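Local structure of papillomavirus transcription factor E2 (Human papillomavirus type 18, 1QQH) at residues Glu40-Val54 / Cys63-Met75. The protein regulates viral transcription, and as in other papillomavirus E2 proteins its activation domain probably also supports viral DNA replication. The protein carries 1 engineered substitution. Sequence-based numbering, arbitrary orientation.
Sequences EPTHCFKKGGQTVQV and CMTYVAWDSVYYM
The indole of W69, on an antiparallel beta hairpin, is sandwiched between K46 and V67. CG of K46 lies over one face, 3.4 Å from the centroid of the five-membered ring and 12° off its normal, a CH-pi contact. CG1 of V67, from the same strand as W69, covers the opposite face. At the indole edge, NE1 donates a weak hydrogen bond to E40 O, and a water bridges the same two atoms. CD of P41 meets CD1 of W69 obliquely at 3.9 Å. The ring of Y73 has F45 O at its edge, in plane.

K46, V67, W69, F45 and Y73 sit on the hairpin strands, 45-56 and 63-75, in the curled sheet of the E2 activation domain; E40 and P41 belong to the loop leading into it. The hairpin is interrupted by a classic beta bulge, where D70 and S71 both face K47. S71 N bonds to K47 O, while D70 N reaches G48 O at 2.7 Å from well above the carbonyl plane. G48 takes a positive phi of 74° here. G49 CA packs 3.5 Å from W69 CE3.

K46 sets CG between its backbone N and carbonyl carbon (chi1 46°), and its chain bends at chi2. The aliphatic part therefore crosses the indole, and NZ continues to the carbonyls of P41 and C44. T39 O and L36 O also accept from this ammonium, so backbone oxygens satisfy it.

On the sheet face that carries F45, K47 and Y73, K47 CE passes 3.2 Å from Y73 OH. E25 links the two ends, by a salt bridge to K47 NZ and a hydrogen bond to Y73 OH. K47 NZ also donates to D26 O. F45 turns its ring onto helix 3-19. Farther along the hairpin, V52 CG2 touches A68 CB, and V54 CG2 meets Y66 CE1 obliquely at 3.6 Å.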
# COMPACT_ATOMS: atom_id res chain seq x y z
N GLU A 40 9.88 -4.97 14.56
CA GLU A 40 9.66 -4.14 15.74
C GLU A 40 9.71 -2.65 15.41
O GLU A 40 10.56 -2.20 14.64
CB GLU A 40 10.72 -4.45 16.80
CG GLU A 40 10.50 -5.78 17.50
CD GLU A 40 9.31 -5.74 18.43
OE1 GLU A 40 8.40 -4.91 18.21
OE2 GLU A 40 9.28 -6.55 19.38
N PRO A 41 8.77 -1.87 15.96
CA PRO A 41 7.70 -2.34 16.85
C PRO A 41 6.60 -2.99 16.02
O PRO A 41 6.14 -2.42 15.02
CB PRO A 41 7.24 -1.06 17.53
CG PRO A 41 7.43 -0.04 16.46
CD PRO A 41 8.78 -0.40 15.89
N THR A 42 6.18 -4.18 16.42
CA THR A 42 5.15 -4.90 15.68
C THR A 42 3.78 -4.29 15.90
O THR A 42 3.58 -3.50 16.82
CB THR A 42 5.10 -6.36 16.09
OG1 THR A 42 4.76 -6.46 17.48
CG2 THR A 42 6.45 -7.01 15.85
N HIS A 43 2.84 -4.66 15.03
CA HIS A 43 1.47 -4.16 15.10
C HIS A 43 1.43 -2.66 14.87
O HIS A 43 0.45 -2.00 15.21
CB HIS A 43 0.85 -4.48 16.46
CG HIS A 43 0.60 -5.94 16.68
ND1 HIS A 43 0.22 -6.45 17.91
CD2 HIS A 43 0.65 -6.99 15.83
CE1 HIS A 43 0.06 -7.76 17.80
NE2 HIS A 43 0.31 -8.11 16.55
N CYS A 44 2.50 -2.11 14.31
CA CYS A 44 2.58 -0.68 14.02
C CYS A 44 3.07 -0.47 12.60
O CYS A 44 3.63 -1.37 11.98
CB CYS A 44 3.58 0.01 14.94
SG CYS A 44 3.20 0.05 16.68
N PHE A 45 2.85 0.73 12.08
CA PHE A 45 3.38 1.07 10.77
C PHE A 45 4.47 2.07 11.12
O PHE A 45 4.41 2.73 12.15
CB PHE A 45 2.31 1.70 9.86
CG PHE A 45 1.28 0.72 9.36
CD1 PHE A 45 -0.02 0.71 9.87
CD2 PHE A 45 1.64 -0.25 8.43
CE1 PHE A 45 -0.94 -0.26 9.46
CE2 PHE A 45 0.72 -1.22 8.02
CZ PHE A 45 -0.57 -1.22 8.54
N LYS A 46 5.50 2.14 10.30
CA LYS A 46 6.57 3.07 10.59
C LYS A 46 7.27 3.51 9.31
O LYS A 46 7.36 2.76 8.35
CB LYS A 46 7.58 2.44 11.56
CG LYS A 46 8.00 1.01 11.24
CD LYS A 46 7.07 0.00 11.88
CE LYS A 46 7.62 -1.41 11.75
NZ LYS A 46 6.67 -2.42 12.30
N LYS A 47 7.73 4.75 9.31
CA LYS A 47 8.40 5.32 8.17
C LYS A 47 9.54 6.19 8.65
O LYS A 47 9.56 6.62 9.80
CB LYS A 47 7.42 6.17 7.35
CG LYS A 47 6.24 5.38 6.80
CD LYS A 47 5.38 6.22 5.86
CE LYS A 47 4.56 7.26 6.61
NZ LYS A 47 3.62 7.94 5.69
N GLY A 48 10.49 6.44 7.76
CA GLY A 48 11.62 7.27 8.10
C GLY A 48 12.63 6.60 9.00
O GLY A 48 12.98 7.13 10.05
N GLY A 49 13.10 5.44 8.58
CA GLY A 49 14.09 4.72 9.37
C GLY A 49 15.35 5.55 9.54
O GLY A 49 15.81 6.21 8.61
N GLN A 50 15.89 5.51 10.75
CA GLN A 50 17.11 6.25 11.08
C GLN A 50 18.03 5.29 11.82
O GLN A 50 17.60 4.58 12.72
CB GLN A 50 16.77 7.44 11.98
CG GLN A 50 17.56 8.70 11.67
CD GLN A 50 17.21 9.27 10.31
OE1 GLN A 50 16.04 9.51 10.01
NE2 GLN A 50 18.23 9.48 9.47
N THR A 51 19.30 5.29 11.44
CA THR A 51 20.30 4.42 12.03
C THR A 51 20.79 4.82 13.41
O THR A 51 21.30 5.93 13.61
CB THR A 51 21.54 4.32 11.12
OG1 THR A 51 21.17 3.67 9.90
CG2 THR A 51 22.66 3.52 11.78
N VAL A 52 20.66 3.90 14.36
CA VAL A 52 21.14 4.12 15.72
C VAL A 52 22.30 3.14 15.92
O VAL A 52 22.15 1.94 15.71
CB VAL A 52 20.07 3.84 16.78
CG1 VAL A 52 20.69 3.84 18.17
CG2 VAL A 52 18.99 4.90 16.70
N GLN A 53 23.46 3.66 16.32
CA GLN A 53 24.62 2.81 16.54
C GLN A 53 24.87 2.62 18.02
O GLN A 53 24.84 3.58 18.80
CB GLN A 53 25.87 3.43 15.94
CG GLN A 53 25.82 3.70 14.47
CD GLN A 53 27.06 4.43 14.03
OE1 GLN A 53 27.32 5.56 14.46
NE2 GLN A 53 27.85 3.79 13.16
N VAL A 54 25.12 1.38 18.42
CA VAL A 54 25.40 1.07 19.80
C VAL A 54 26.74 0.36 19.89
O VAL A 54 26.99 -0.61 19.18
CB VAL A 54 24.32 0.15 20.41
CG1 VAL A 54 24.71 -0.23 21.83
CG2 VAL A 54 22.98 0.85 20.39
N CYS A 63 30.15 -3.10 16.93
CA CYS A 63 29.12 -2.07 16.86
C CYS A 63 27.78 -2.51 16.26
O CYS A 63 27.68 -2.73 15.05
CB CYS A 63 29.65 -0.87 16.06
SG CYS A 63 28.40 0.37 15.64
N MET A 64 26.76 -2.63 17.10
CA MET A 64 25.43 -3.02 16.64
C MET A 64 24.64 -1.83 16.12
O MET A 64 24.75 -0.71 16.63
CB MET A 64 24.64 -3.69 17.77
CG MET A 64 24.90 -5.18 17.89
SD MET A 64 24.33 -6.09 16.43
CE MET A 64 22.79 -6.84 17.05
N THR A 65 23.84 -2.07 15.09
CA THR A 65 23.02 -1.03 14.49
C THR A 65 21.55 -1.34 14.66
O THR A 65 21.14 -2.51 14.61
CB THR A 65 23.32 -0.86 12.99
OG1 THR A 65 24.62 -0.29 12.83
CG2 THR A 65 22.30 0.05 12.34
N TYR A 66 20.75 -0.31 14.91
CA TYR A 66 19.31 -0.45 15.06
C TYR A 66 18.61 0.66 14.30
O TYR A 66 19.21 1.69 14.00
CB TYR A 66 18.88 -0.38 16.51
CG TYR A 66 19.59 -1.37 17.38
CD1 TYR A 66 20.84 -1.07 17.92
CD2 TYR A 66 19.06 -2.64 17.60
CE1 TYR A 66 21.54 -1.99 18.66
CE2 TYR A 66 19.76 -3.58 18.35
CZ TYR A 66 21.00 -3.24 18.86
OH TYR A 66 21.73 -4.15 19.57
N VAL A 67 17.34 0.44 14.00
CA VAL A 67 16.59 1.44 13.26
C VAL A 67 15.58 2.15 14.13
O VAL A 67 14.73 1.52 14.77
CB VAL A 67 15.83 0.81 12.06
CG1 VAL A 67 14.99 1.87 11.35
CG2 VAL A 67 16.82 0.19 11.09
N ALA A 68 15.69 3.47 14.17
CA ALA A 68 14.78 4.32 14.92
C ALA A 68 13.88 4.96 13.87
O ALA A 68 14.35 5.72 13.03
CB ALA A 68 15.54 5.38 15.68
N TRP A 69 12.59 4.67 13.93
CA TRP A 69 11.65 5.20 12.96
C TRP A 69 11.21 6.64 13.22
O TRP A 69 10.75 6.97 14.31
CB TRP A 69 10.43 4.29 12.90
CG TRP A 69 10.81 2.85 12.65
CD1 TRP A 69 10.92 1.85 13.57
CD2 TRP A 69 11.17 2.27 11.39
NE1 TRP A 69 11.32 0.68 12.96
CE2 TRP A 69 11.48 0.92 11.62
CE3 TRP A 69 11.25 2.77 10.08
CZ2 TRP A 69 11.88 0.05 10.60
CZ3 TRP A 69 11.65 1.91 9.06
CH2 TRP A 69 11.95 0.56 9.33
N ASP A 70 11.37 7.52 12.23
CA ASP A 70 10.98 8.92 12.40
C ASP A 70 9.52 9.01 12.80
O ASP A 70 9.14 9.85 13.61
CB ASP A 70 11.18 9.72 11.11
CG ASP A 70 12.63 10.12 10.88
OD1 ASP A 70 13.42 10.11 11.83
OD2 ASP A 70 12.96 10.47 9.73
N SER A 71 8.70 8.12 12.25
CA SER A 71 7.28 8.13 12.56
C SER A 71 6.76 6.74 12.85
O SER A 71 6.93 5.83 12.06
CB SER A 71 6.50 8.73 11.39
OG SER A 71 6.96 10.04 11.10
N VAL A 72 6.11 6.59 14.00
CA VAL A 72 5.54 5.32 14.40
C VAL A 72 4.03 5.47 14.47
O VAL A 72 3.52 6.41 15.10
CB VAL A 72 6.06 4.88 15.78
CG1 VAL A 72 5.32 3.63 16.24
CG2 VAL A 72 7.56 4.63 15.71
N TYR A 73 3.32 4.57 13.80
CA TYR A 73 1.87 4.60 13.77
C TYR A 73 1.32 3.42 14.55
O TYR A 73 1.46 2.26 14.15
CB TYR A 73 1.35 4.54 12.33
CG TYR A 73 1.85 5.66 11.44
CD1 TYR A 73 3.21 5.77 11.14
CD2 TYR A 73 0.99 6.62 10.93
CE1 TYR A 73 3.69 6.82 10.35
CE2 TYR A 73 1.45 7.67 10.15
CZ TYR A 73 2.81 7.77 9.86
OH TYR A 73 3.29 8.80 9.09
N TYR A 74 0.70 3.72 15.69
CA TYR A 74 0.12 2.68 16.53
C TYR A 74 -1.37 2.93 16.62
O TYR A 74 -1.85 4.02 16.32
CB TYR A 74 0.76 2.72 17.92
CG TYR A 74 0.49 3.99 18.70
CD1 TYR A 74 -0.60 4.07 19.57
CD2 TYR A 74 1.33 5.10 18.58
CE1 TYR A 74 -0.84 5.22 20.32
CE2 TYR A 74 1.10 6.26 19.33
CZ TYR A 74 0.02 6.31 20.20
OH TYR A 74 -0.22 7.43 20.97
N MET A 75 -2.11 1.90 17.02
CA MET A 75 -3.55 2.02 17.15
C MET A 75 -3.95 2.00 18.63
O MET A 75 -3.52 1.13 19.39
CB MET A 75 -4.23 0.89 16.38
CG MET A 75 -5.75 0.96 16.38
SD MET A 75 -6.51 -0.45 15.52
CE MET A 75 -7.11 0.35 14.01
O HOH W 1 12.97 -1.98 13.95
O HOH W 2 -0.26 -0.45 17.39